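Side-chain contacts in 2-oxoglutarate carboxylase small subunit (Hydrogenobacter thermophilus, PDB 7KCT), which belongs to the biotin carboxylase family of ATP-grasp proteins and binds adenosine-5'-diphosphate, magnesium and bicarbonate: residues 243-248 with 300-305; 60-65 with 71-76; 33-38 with 319-324. All blocks are in the same frame, centred on the assembly; numbering follows the deposited sequence.

Interaction 1 (243-248 with 300-305). With ADP (adenosine-5'-diphosphate), chain D.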
loop_
_atom_site.group_PDB
_atom_site.type_symbol
_atom_site.label_atom_id
_atom_site.label_comp_id
_atom_site.label_asym_id
_atom_site.label_seq_id
_atom_site.Cartn_x
_atom_site.Cartn_y
_atom_site.Cartn_z
ATOM N N ASN A 243 13.417 25.620 -1.159
ATOM C CA ASN A 243 12.168 25.988 -0.499
ATOM C C ASN A 243 10.983 25.127 -0.956
ATOM O O ASN A 243 9.827 25.564 -0.864
ATOM C CB ASN A 243 11.869 27.470 -0.729
ATOM C CG ASN A 243 12.990 28.354 -0.274
ATOM O OD1 ASN A 243 13.579 29.071 -1.081
ATOM N ND2 ASN A 243 13.286 28.328 1.017
ATOM N N GLN A 244 11.263 23.920 -1.455
ATOM C CA GLN A 244 10.253 22.950 -1.872
ATOM C C GLN A 244 10.450 21.635 -1.132
ATOM O O GLN A 244 11.581 21.181 -0.918
ATOM C CB GLN A 244 10.314 22.748 -3.371
ATOM C CG GLN A 244 9.075 22.182 -4.001
ATOM C CD GLN A 244 9.302 21.915 -5.483
ATOM O OE1 GLN A 244 10.150 22.567 -6.128
ATOM N NE2 GLN A 244 8.570 20.941 -6.028
ATOM N N LYS A 245 9.336 21.020 -0.762
ATOM C CA LYS A 245 9.361 19.920 0.180
ATOM C C LYS A 245 9.930 18.655 -0.449
ATOM O O LYS A 245 9.843 18.431 -1.657
ATOM C CB LYS A 245 7.962 19.681 0.718
ATOM C CG LYS A 245 7.393 20.951 1.355
ATOM C CD LYS A 245 5.880 20.958 1.357
ATOM C CE LYS A 245 5.333 22.332 1.724
ATOM N NZ LYS A 245 3.938 22.481 1.234
ATOM N N LEU A 246 10.575 17.863 0.384
ATOM C CA LEU A 246 11.142 16.573 0.003
ATOM C C LEU A 246 10.646 15.446 0.876
ATOM O O LEU A 246 10.398 14.332 0.383
ATOM C CB LEU A 246 12.664 16.640 0.092
ATOM C CG LEU A 246 13.562 15.552 -0.453
ATOM C CD1 LEU A 246 13.394 15.475 -1.943
ATOM C CD2 LEU A 246 15.011 15.929 -0.016
ATOM N N VAL A 247 10.492 15.709 2.167
ATOM C CA VAL A 247 10.025 14.731 3.126
ATOM C C VAL A 247 8.944 15.367 3.981
ATOM O O VAL A 247 9.134 16.443 4.548
ATOM C CB VAL A 247 11.165 14.219 4.026
ATOM C CG1 VAL A 247 10.568 13.265 5.076
ATOM C CG2 VAL A 247 12.315 13.569 3.186
ATOM N N GLU A 248 7.868 14.658 4.158
ATOM C CA GLU A 248 6.735 15.146 4.923
ATOM C C GLU A 248 6.272 14.096 5.908
ATOM O O GLU A 248 6.224 12.901 5.586
ATOM C CB GLU A 248 5.592 15.523 3.938
ATOM C CG GLU A 248 5.993 16.511 2.850
ATOM C CD GLU A 248 6.192 15.885 1.456
ATOM O OE1 GLU A 248 6.148 14.638 1.290
ATOM O OE2 GLU A 248 6.346 16.679 0.502
ATOM N N ARG A 300 -6.122 24.304 -2.702
ATOM C CA ARG A 300 -6.052 23.142 -3.592
ATOM C C ARG A 300 -5.550 21.956 -2.779
ATOM O O ARG A 300 -5.107 22.102 -1.633
ATOM C CB ARG A 300 -5.141 23.421 -4.786
ATOM C CG ARG A 300 -3.727 23.947 -4.398
ATOM C CD ARG A 300 -2.670 23.650 -5.447
ATOM N NE ARG A 300 -1.327 24.149 -5.129
ATOM C CZ ARG A 300 -0.406 23.494 -4.417
ATOM N NH1 ARG A 300 -0.658 22.279 -3.910
ATOM N NH2 ARG A 300 0.789 24.066 -4.221
ATOM N N ILE A 301 -5.641 20.766 -3.375
ATOM C CA ILE A 301 -4.959 19.603 -2.814
ATOM C C ILE A 301 -3.456 19.846 -2.908
ATOM O O ILE A 301 -2.982 20.555 -3.797
ATOM C CB ILE A 301 -5.360 18.327 -3.579
ATOM C CG1 ILE A 301 -5.039 17.081 -2.763
ATOM C CG2 ILE A 301 -4.671 18.275 -4.963
ATOM C CD1 ILE A 301 -5.982 16.801 -1.615
ATOM N N GLN A 302 -2.701 19.283 -1.980
ATOM C CA GLN A 302 -1.246 19.306 -2.053
ATOM C C GLN A 302 -0.656 17.921 -2.322
ATOM O O GLN A 302 -1.236 16.894 -1.973
ATOM C CB GLN A 302 -0.668 19.817 -0.731
ATOM C CG GLN A 302 -1.033 21.215 -0.376
ATOM C CD GLN A 302 -0.331 21.642 0.897
ATOM O OE1 GLN A 302 -0.525 21.041 1.947
ATOM N NE2 GLN A 302 0.534 22.635 0.790
ATOM N N VAL A 303 0.576 17.928 -2.832
ATOM C CA VAL A 303 1.326 16.704 -3.098
ATOM C C VAL A 303 1.270 15.733 -1.931
ATOM O O VAL A 303 1.012 14.535 -2.108
ATOM C CB VAL A 303 2.783 17.086 -3.438
ATOM C CG1 VAL A 303 3.726 15.862 -3.476
ATOM C CG2 VAL A 303 2.827 17.798 -4.799
ATOM N N GLU A 304 1.455 16.241 -0.718
ATOM C CA GLU A 304 1.684 15.441 0.467
ATOM C C GLU A 304 0.412 15.074 1.223
ATOM O O GLU A 304 0.497 14.566 2.366
ATOM C CB GLU A 304 2.674 16.196 1.384
ATOM C CG GLU A 304 2.179 17.595 1.894
ATOM C CD GLU A 304 2.577 18.829 1.032
ATOM O OE1 GLU A 304 2.883 18.717 -0.172
ATOM O OE2 GLU A 304 2.609 19.965 1.582
ATOM N N HIS A 305 -0.759 15.239 0.605
ATOM C CA HIS A 305 -1.998 14.848 1.276
ATOM C C HIS A 305 -2.035 13.395 1.734
ATOM O O HIS A 305 -2.795 13.106 2.677
ATOM C CB HIS A 305 -3.226 15.142 0.387
ATOM C CG HIS A 305 -3.419 14.177 -0.741
ATOM N ND1 HIS A 305 -2.878 14.406 -1.987
ATOM C CD2 HIS A 305 -4.108 13.014 -0.840
ATOM C CE1 HIS A 305 -3.188 13.398 -2.795
ATOM N NE2 HIS A 305 -3.923 12.532 -2.120
HETATM P PB ADP D . 2.771 21.283 -2.558
HETATM O O1B ADP D . 1.561 20.576 -3.142
HETATM O O2B ADP D . 3.220 21.041 -1.135
HETATM O O3B ADP D . 2.986 22.683 -3.038
HETATM P PA ADP D . 5.010 21.454 -4.434
HETATM O O1A ADP D . 5.995 20.792 -5.337
HETATM O O2A ADP D . 5.136 22.895 -3.971
HETATM O O3A ADP D . 4.285 20.560 -3.343
HETATM O "O5'" ADP D . 3.625 21.795 -5.796
HETATM C "C5'" ADP D . 3.725 20.837 -6.933
HETATM C "C4'" ADP D . 3.619 21.461 -8.249
HETATM O "O4'" ADP D . 2.886 22.666 -8.296
HETATM C "C3'" ADP D . 5.187 21.761 -8.603
HETATM O "O3'" ADP D . 5.371 21.534 -9.896
HETATM C "C2'" ADP D . 5.173 23.283 -8.182
HETATM O "O2'" ADP D . 6.017 24.027 -8.929
HETATM C "C1'" ADP D . 3.751 23.611 -8.727
HETATM N N9 ADP D . 3.082 24.806 -8.067
HETATM C C8 ADP D . 2.892 25.078 -6.690
HETATM N N7 ADP D . 2.267 26.262 -6.459
HETATM C C5 ADP D . 2.004 26.751 -7.720
HETATM C C6 ADP D . 1.377 27.943 -8.131
HETATM N N6 ADP D . 0.890 28.839 -7.201
HETATM N N1 ADP D . 1.237 28.223 -9.469
HETATM C C2 ADP D . 1.779 27.277 -10.324
HETATM N N3 ADP D . 2.408 26.099 -10.079
HETATM C C4 ADP D . 2.496 25.865 -8.736
#
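Lys245 and Glu304 cross at about a right angle beside the beta-phosphate of ADP, in the nucleotide pocket of an ATP-grasp fold. Lys245 leaves strand 244-250 with CG beside its backbone N (chi1 -56°), and the rest of the chain is extended. This carries NZ across to the loop 300-305. There Lys245 NZ donates to Glu304 OE2 at 2.9 Å, the hydrogen bond of a salt bridge. It meets the syn side of the carboxylate, 16° out of its plane. The same NZ donates to O2B of ADP. Glu218 and the magnesium ligand Glu283 add salt bridges to it, so several oxygens share one ammonium group. Gln302 NE2 lies 3.4 Å from Lys245 NZ, but both are donors; this amide group pairs instead with Glu283 and Arg235.

Glu248 also crosses Glu304 at about a right angle. Glu248 CD packs on Glu304 CB at 3.5 Å. Both chains bend at chi2, and the carboxylate planes end only 8° apart. Glu248 OE2 and Glu304 OE1 are 4.1 Å apart. Arg346 makes a salt bridge to each acid.

On the loop, Arg300 faces the beta-phosphate with the edge of its guanidinium, and the phosphorus lies in that plane. Arg300 NH2 donates to O3B of ADP at 2.9 Å. NH1 donates to O1B and also to Ile301 O, which limits rotation of the group. O1B of ADP is gripped a second time, by Val303 N at 2.8 Å.

Interaction 2 (60-65 with 71-76); sequences IGVNPL and AERIVD
Ile60 and Arg73 lie side by side, pointing opposite ways, in the Rossmann-like N-terminal domain of the biotin carboxylase fold. Ile60 follows strand 56-59, an edge strand of the parallel sheet within this chain. Arg73 and Ile74 lie on helix 71-81, part of the crossover to the parallel strand 85-87.

The inner end is apolar and well packed. Ile60 CB packs on Arg73 CD at 3.8 Å, so the aliphatic stem of the arginine serves as a hydrophobic surface. Ile60 CG1 stands between the backbone N and the carbonyl carbon (chi1 62°), and the extended chain beyond it brings CD1 to Ile74 CG1 at 4.2 Å. Ile40 of strand 36-41 touches both isoleucines. Phe99 of helix 97-105 packs on Ile74 as well, so this end of the contact merges with the core.

The other end is the solvent side. The Arg73 chain bends at chi3 (-71°), and its guanidinium lies against the backbone of the loop. Packing is still close at first: Gly61 CA sits over one face, 3.6 Å from Arg73 NH1. Gly61 has a positive phi (99°), which suits glycine. The contact loosens at Val62, which is exposed; Val62 CG1 is 4.1 Å from Arg73 NH2. Asp66 steadies this side: OD2 forms a salt bridge with Arg73 NH1 and accepts from Val62 N. Farther along the loop, Asn63 caps the turn into helix 66-69. Asn63 OD1 accepts from Asp66 N and, weakly, from Leu65 N at 3.1 Å.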
loop_
_atom_site.group_PDB
_atom_site.type_symbol
_atom_site.label_atom_id
_atom_site.label_comp_id
_atom_site.label_asym_id
_atom_site.label_seq_id
_atom_site.Cartn_x
_atom_site.Cartn_y
_atom_site.Cartn_z
ATOM N N ILE A 60 -3.909 17.524 -26.832
ATOM C CA ILE A 60 -4.182 18.942 -27.092
ATOM C C ILE A 60 -2.933 19.752 -26.774
ATOM O O ILE A 60 -1.995 19.252 -26.150
ATOM C CB ILE A 60 -5.381 19.478 -26.265
ATOM C CG1 ILE A 60 -5.076 19.387 -24.782
ATOM C CG2 ILE A 60 -6.639 18.721 -26.573
ATOM C CD1 ILE A 60 -6.125 20.023 -23.883
ATOM N N GLY A 61 -2.944 21.010 -27.176
ATOM C CA GLY A 61 -1.960 22.015 -26.810
ATOM C C GLY A 61 -0.908 22.206 -27.886
ATOM O O GLY A 61 -0.558 21.284 -28.627
ATOM N N VAL A 62 -0.351 23.415 -27.952
ATOM C CA VAL A 62 0.647 23.696 -28.989
ATOM C C VAL A 62 2.075 23.518 -28.487
ATOM O O VAL A 62 3.017 23.466 -29.295
ATOM C CB VAL A 62 0.465 25.122 -29.546
ATOM C CG1 VAL A 62 -0.929 25.300 -30.155
ATOM C CG2 VAL A 62 0.674 26.150 -28.473
ATOM N N ASN A 63 2.264 23.416 -27.199
ATOM C CA ASN A 63 3.532 23.002 -26.610
ATOM C C ASN A 63 3.196 22.287 -25.315
ATOM O O ASN A 63 2.006 22.238 -24.938
ATOM C CB ASN A 63 4.443 24.212 -26.379
ATOM C CG ASN A 63 3.836 25.214 -25.435
ATOM O OD1 ASN A 63 3.559 24.926 -24.277
ATOM N ND2 ASN A 63 3.633 26.433 -25.930
ATOM N N PRO A 64 4.201 21.727 -24.628
ATOM C CA PRO A 64 3.913 20.852 -23.481
ATOM C C PRO A 64 3.239 21.524 -22.312
ATOM O O PRO A 64 2.498 20.846 -21.595
ATOM C CB PRO A 64 5.300 20.308 -23.104
ATOM C CG PRO A 64 6.029 20.205 -24.474
ATOM C CD PRO A 64 5.598 21.542 -25.111
ATOM N N LEU A 65 3.461 22.815 -22.057
ATOM C CA LEU A 65 2.760 23.380 -20.915
ATOM C C LEU A 65 1.394 23.916 -21.303
ATOM O O LEU A 65 0.488 23.914 -20.477
ATOM C CB LEU A 65 3.552 24.509 -20.259
ATOM C CG LEU A 65 4.864 24.198 -19.554
ATOM C CD1 LEU A 65 5.258 25.425 -18.783
ATOM C CD2 LEU A 65 4.738 23.017 -18.663
ATOM N N ALA A 71 -6.921 27.539 -20.404
ATOM C CA ALA A 71 -8.207 27.371 -19.739
ATOM C C ALA A 71 -9.367 27.248 -20.731
ATOM O O ALA A 71 -10.252 26.408 -20.537
ATOM C CB ALA A 71 -8.416 28.530 -18.774
ATOM N N GLU A 72 -9.378 28.044 -21.806
ATOM C CA GLU A 72 -10.501 28.004 -22.744
ATOM C C GLU A 72 -10.608 26.643 -23.442
ATOM O O GLU A 72 -11.717 26.110 -23.608
ATOM C CB GLU A 72 -10.377 29.131 -23.775
ATOM N N ARG A 73 -9.472 26.092 -23.894
ATOM C CA ARG A 73 -9.501 24.834 -24.620
ATOM C C ARG A 73 -9.934 23.671 -23.728
ATOM O O ARG A 73 -10.671 22.789 -24.185
ATOM C CB ARG A 73 -8.141 24.549 -25.252
ATOM C CG ARG A 73 -8.237 23.481 -26.308
ATOM C CD ARG A 73 -6.870 22.931 -26.743
ATOM N NE ARG A 73 -6.096 23.886 -27.541
ATOM C CZ ARG A 73 -5.006 24.517 -27.109
ATOM N NH1 ARG A 73 -4.557 24.286 -25.885
ATOM N NH2 ARG A 73 -4.350 25.361 -27.902
ATOM N N ILE A 74 -9.525 23.668 -22.455
ATOM C CA ILE A 74 -9.875 22.577 -21.537
ATOM C C ILE A 74 -11.358 22.608 -21.188
ATOM O O ILE A 74 -12.024 21.569 -21.147
ATOM C CB ILE A 74 -8.994 22.690 -20.283
ATOM C CG1 ILE A 74 -7.550 22.406 -20.672
ATOM C CG2 ILE A 74 -9.403 21.712 -19.209
ATOM C CD1 ILE A 74 -6.506 22.696 -19.585
ATOM N N VAL A 75 -11.896 23.799 -20.922
ATOM C CA VAL A 75 -13.311 23.919 -20.604
ATOM C C VAL A 75 -14.169 23.587 -21.812
ATOM O O VAL A 75 -15.211 22.922 -21.689
ATOM C CB VAL A 75 -13.610 25.329 -20.070
ATOM C CG1 VAL A 75 -15.101 25.538 -20.034
ATOM C CG2 VAL A 75 -13.019 25.470 -18.719
ATOM N N ASP A 76 -13.757 24.047 -22.988
ATOM C CA ASP A 76 -14.440 23.685 -24.221
ATOM C C ASP A 76 -14.447 22.172 -24.423
ATOM O O ASP A 76 -15.444 21.611 -24.887
ATOM C CB ASP A 76 -13.766 24.336 -25.424
ATOM C CG ASP A 76 -14.193 25.789 -25.646
ATOM O OD1 ASP A 76 -15.102 26.281 -24.932
ATOM O OD2 ASP A 76 -13.602 26.442 -26.540
#

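Interaction 3 (33-38 with 319-324); sequences LGIQTV and WQIRIA
Leu33, Ile35 and Ile321 form the apolar part of this contact. Leu33 CD1 meets Ile321 CG2 at 3.8 Å, the two side chains crossing obliquely. Ile35 reaches the same methyl with its CD1, at 3.9 Å from Ile321 CG2, and here the chains lie alongside with contrary headings. One branch of Ile321 therefore touches both partners. Its CG2 is the branch opposite the backbone N, while CG1 lies beside that N (chi1 -66°). Cys30 of helix 20-32 touches both Ile35 and Ile321 and extends the apolar patch.

The second kind of contact sets a methyl against a flat cation. Leu33 CD2 lies over one face of the Arg322 guanidinium, 3.8 Å from NH2. Arg322 is extended from CG to NE and reaches along the helix flank toward Leu33. Arg322 CD rests on one face of the Trp319 ring, displaced toward the rim and 3.8 Å above the plane. Its NE also has a long, weak ion pair with Glu327. The two branches of Leu33 thus divide their work, CD1 on Ile321 and CD2 on Arg322.

Backbone geometry places these groups. Gly34 takes positive phi (79°) and ends helix 20-32 in a Schellman motif. The chain then turns into strand 36-41, with Leu33 and Ile35 both directed at helix 316-324. Nearby, Gln320 OE1 hydrogen-bonds to His87 NE2. The arrangement is interdomain packing, joining the Rossmann-like N-terminal domain of the biotin carboxylase fold to its ATP-grasp domain.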
loop_
_atom_site.group_PDB
_atom_site.type_symbol
_atom_site.label_atom_id
_atom_site.label_comp_id
_atom_site.label_asym_id
_atom_site.label_seq_id
_atom_site.Cartn_x
_atom_site.Cartn_y
_atom_site.Cartn_z
ATOM N N LEU A 33 -15.618 5.499 -7.433
ATOM C CA LEU A 33 -16.941 6.120 -7.402
ATOM C C LEU A 33 -17.823 5.783 -8.597
ATOM O O LEU A 33 -18.977 6.185 -8.601
ATOM C CB LEU A 33 -16.792 7.647 -7.320
ATOM C CG LEU A 33 -16.206 8.230 -6.044
ATOM C CD1 LEU A 33 -15.951 9.727 -6.154
ATOM C CD2 LEU A 33 -17.183 7.937 -4.895
ATOM N N GLY A 34 -17.323 5.065 -9.608
ATOM C CA GLY A 34 -18.108 4.726 -10.781
ATOM C C GLY A 34 -18.249 5.836 -11.784
ATOM O O GLY A 34 -19.233 5.877 -12.524
ATOM N N ILE A 35 -17.306 6.746 -11.821
ATOM C CA ILE A 35 -17.352 7.908 -12.693
ATOM C C ILE A 35 -16.429 7.644 -13.881
ATOM O O ILE A 35 -15.299 7.167 -13.701
ATOM C CB ILE A 35 -16.896 9.178 -11.946
ATOM C CG1 ILE A 35 -17.827 9.477 -10.765
ATOM C CG2 ILE A 35 -16.780 10.334 -12.903
ATOM C CD1 ILE A 35 -17.192 10.438 -9.733
ATOM N N GLN A 36 -16.891 7.991 -15.078
ATOM C CA GLN A 36 -16.065 7.927 -16.278
ATOM C C GLN A 36 -15.044 9.048 -16.250
ATOM O O GLN A 36 -15.321 10.138 -15.751
ATOM C CB GLN A 36 -16.956 8.067 -17.521
ATOM C CG GLN A 36 -17.928 6.874 -17.617
ATOM C CD GLN A 36 -19.070 7.066 -18.574
ATOM O OE1 GLN A 36 -19.160 8.077 -19.254
ATOM N NE2 GLN A 36 -19.951 6.068 -18.652
ATOM N N THR A 37 -13.883 8.812 -16.844
ATOM C CA THR A 37 -12.787 9.771 -16.731
ATOM C C THR A 37 -12.289 10.173 -18.118
ATOM O O THR A 37 -12.303 9.375 -19.073
ATOM C CB THR A 37 -11.592 9.206 -15.946
ATOM O OG1 THR A 37 -11.148 8.016 -16.611
ATOM C CG2 THR A 37 -11.948 8.886 -14.495
ATOM N N VAL A 38 -11.817 11.414 -18.200
ATOM C CA VAL A 38 -11.282 12.029 -19.405
ATOM C C VAL A 38 -9.897 12.526 -19.073
ATOM O O VAL A 38 -9.733 13.287 -18.108
ATOM C CB VAL A 38 -12.122 13.229 -19.888
ATOM C CG1 VAL A 38 -11.567 13.786 -21.179
ATOM C CG2 VAL A 38 -13.603 12.867 -20.084
ATOM N N TRP A 319 -13.340 12.758 -1.236
ATOM C CA TRP A 319 -14.217 13.751 -0.610
ATOM C C TRP A 319 -14.279 15.031 -1.430
ATOM O O TRP A 319 -15.356 15.631 -1.553
ATOM C CB TRP A 319 -13.783 14.045 0.859
ATOM C CG TRP A 319 -14.454 13.060 1.748
ATOM C CD1 TRP A 319 -13.872 12.028 2.434
ATOM C CD2 TRP A 319 -15.872 12.954 1.994
ATOM N NE1 TRP A 319 -14.835 11.279 3.053
ATOM C CE2 TRP A 319 -16.064 11.847 2.837
ATOM C CE3 TRP A 319 -16.987 13.717 1.612
ATOM C CZ2 TRP A 319 -17.337 11.459 3.291
ATOM C CZ3 TRP A 319 -18.240 13.342 2.071
ATOM C CH2 TRP A 319 -18.406 12.221 2.896
ATOM N N GLN A 320 -13.158 15.481 -2.005
ATOM C CA GLN A 320 -13.243 16.609 -2.918
ATOM C C GLN A 320 -14.366 16.383 -3.925
ATOM O O GLN A 320 -15.177 17.268 -4.190
ATOM C CB GLN A 320 -11.913 16.825 -3.647
ATOM C CG GLN A 320 -10.849 17.679 -2.943
ATOM C CD GLN A 320 -9.617 17.820 -3.804
ATOM O OE1 GLN A 320 -8.987 16.816 -4.191
ATOM N NE2 GLN A 320 -9.324 19.042 -4.200
ATOM N N ILE A 321 -14.394 15.198 -4.527
ATOM C CA ILE A 321 -15.317 14.942 -5.620
ATOM C C ILE A 321 -16.746 14.874 -5.108
ATOM O O ILE A 321 -17.653 15.421 -5.717
ATOM C CB ILE A 321 -14.917 13.645 -6.341
ATOM C CG1 ILE A 321 -13.560 13.849 -7.027
ATOM C CG2 ILE A 321 -15.976 13.287 -7.387
ATOM C CD1 ILE A 321 -12.873 12.588 -7.379
ATOM N N ARG A 322 -16.964 14.224 -3.976
ATOM C CA ARG A 322 -18.288 14.172 -3.385
ATOM C C ARG A 322 -18.794 15.555 -2.986
ATOM O O ARG A 322 -19.993 15.842 -3.108
ATOM C CB ARG A 322 -18.259 13.281 -2.160
ATOM C CG ARG A 322 -18.193 11.819 -2.410
ATOM C CD ARG A 322 -17.935 11.071 -1.082
ATOM N NE ARG A 322 -18.296 9.701 -1.297
ATOM C CZ ARG A 322 -17.610 8.647 -0.877
ATOM N NH1 ARG A 322 -16.485 8.787 -0.167
ATOM N NH2 ARG A 322 -18.058 7.431 -1.196
ATOM N N ILE A 323 -17.924 16.365 -2.374
ATOM C CA ILE A 323 -18.276 17.715 -1.965
ATOM C C ILE A 323 -18.675 18.537 -3.169
ATOM O O ILE A 323 -19.653 19.283 -3.133
ATOM C CB ILE A 323 -17.089 18.362 -1.213
ATOM C CG1 ILE A 323 -16.993 17.902 0.216
ATOM C CG2 ILE A 323 -17.164 19.871 -1.246
ATOM C CD1 ILE A 323 -15.601 18.149 0.809
ATOM N N ALA A 324 -17.935 18.402 -4.269
ATOM C CA ALA A 324 -18.246 19.182 -5.459
ATOM C C ALA A 324 -19.596 18.776 -6.057
ATOM O O ALA A 324 -20.286 19.617 -6.637
ATOM C CB ALA A 324 -17.140 19.015 -6.501
#

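From the N terminus, the chain first passes 33-38, where the long loop of interaction 3 opens. Interaction 2 follows and closes at once, with five residues between 60-65 and 71-76; it stays within the N-terminal domain. The chain then enters the ATP-grasp domain. Interaction 1 joins 243-248 to 300-305 there and closes before 319-324 completes interaction 3. Interactions 1 and 2 are thus in series, and both fall within the span of interaction 3; none cross. Interactions 1 and 3 touch by packing of Ile301 CD1 on Gln320 OE1, at 4.0 Å. Interaction 2 stands apart, its nearest atoms about 8 Å from interaction 3 and about 13 Å from interaction 1.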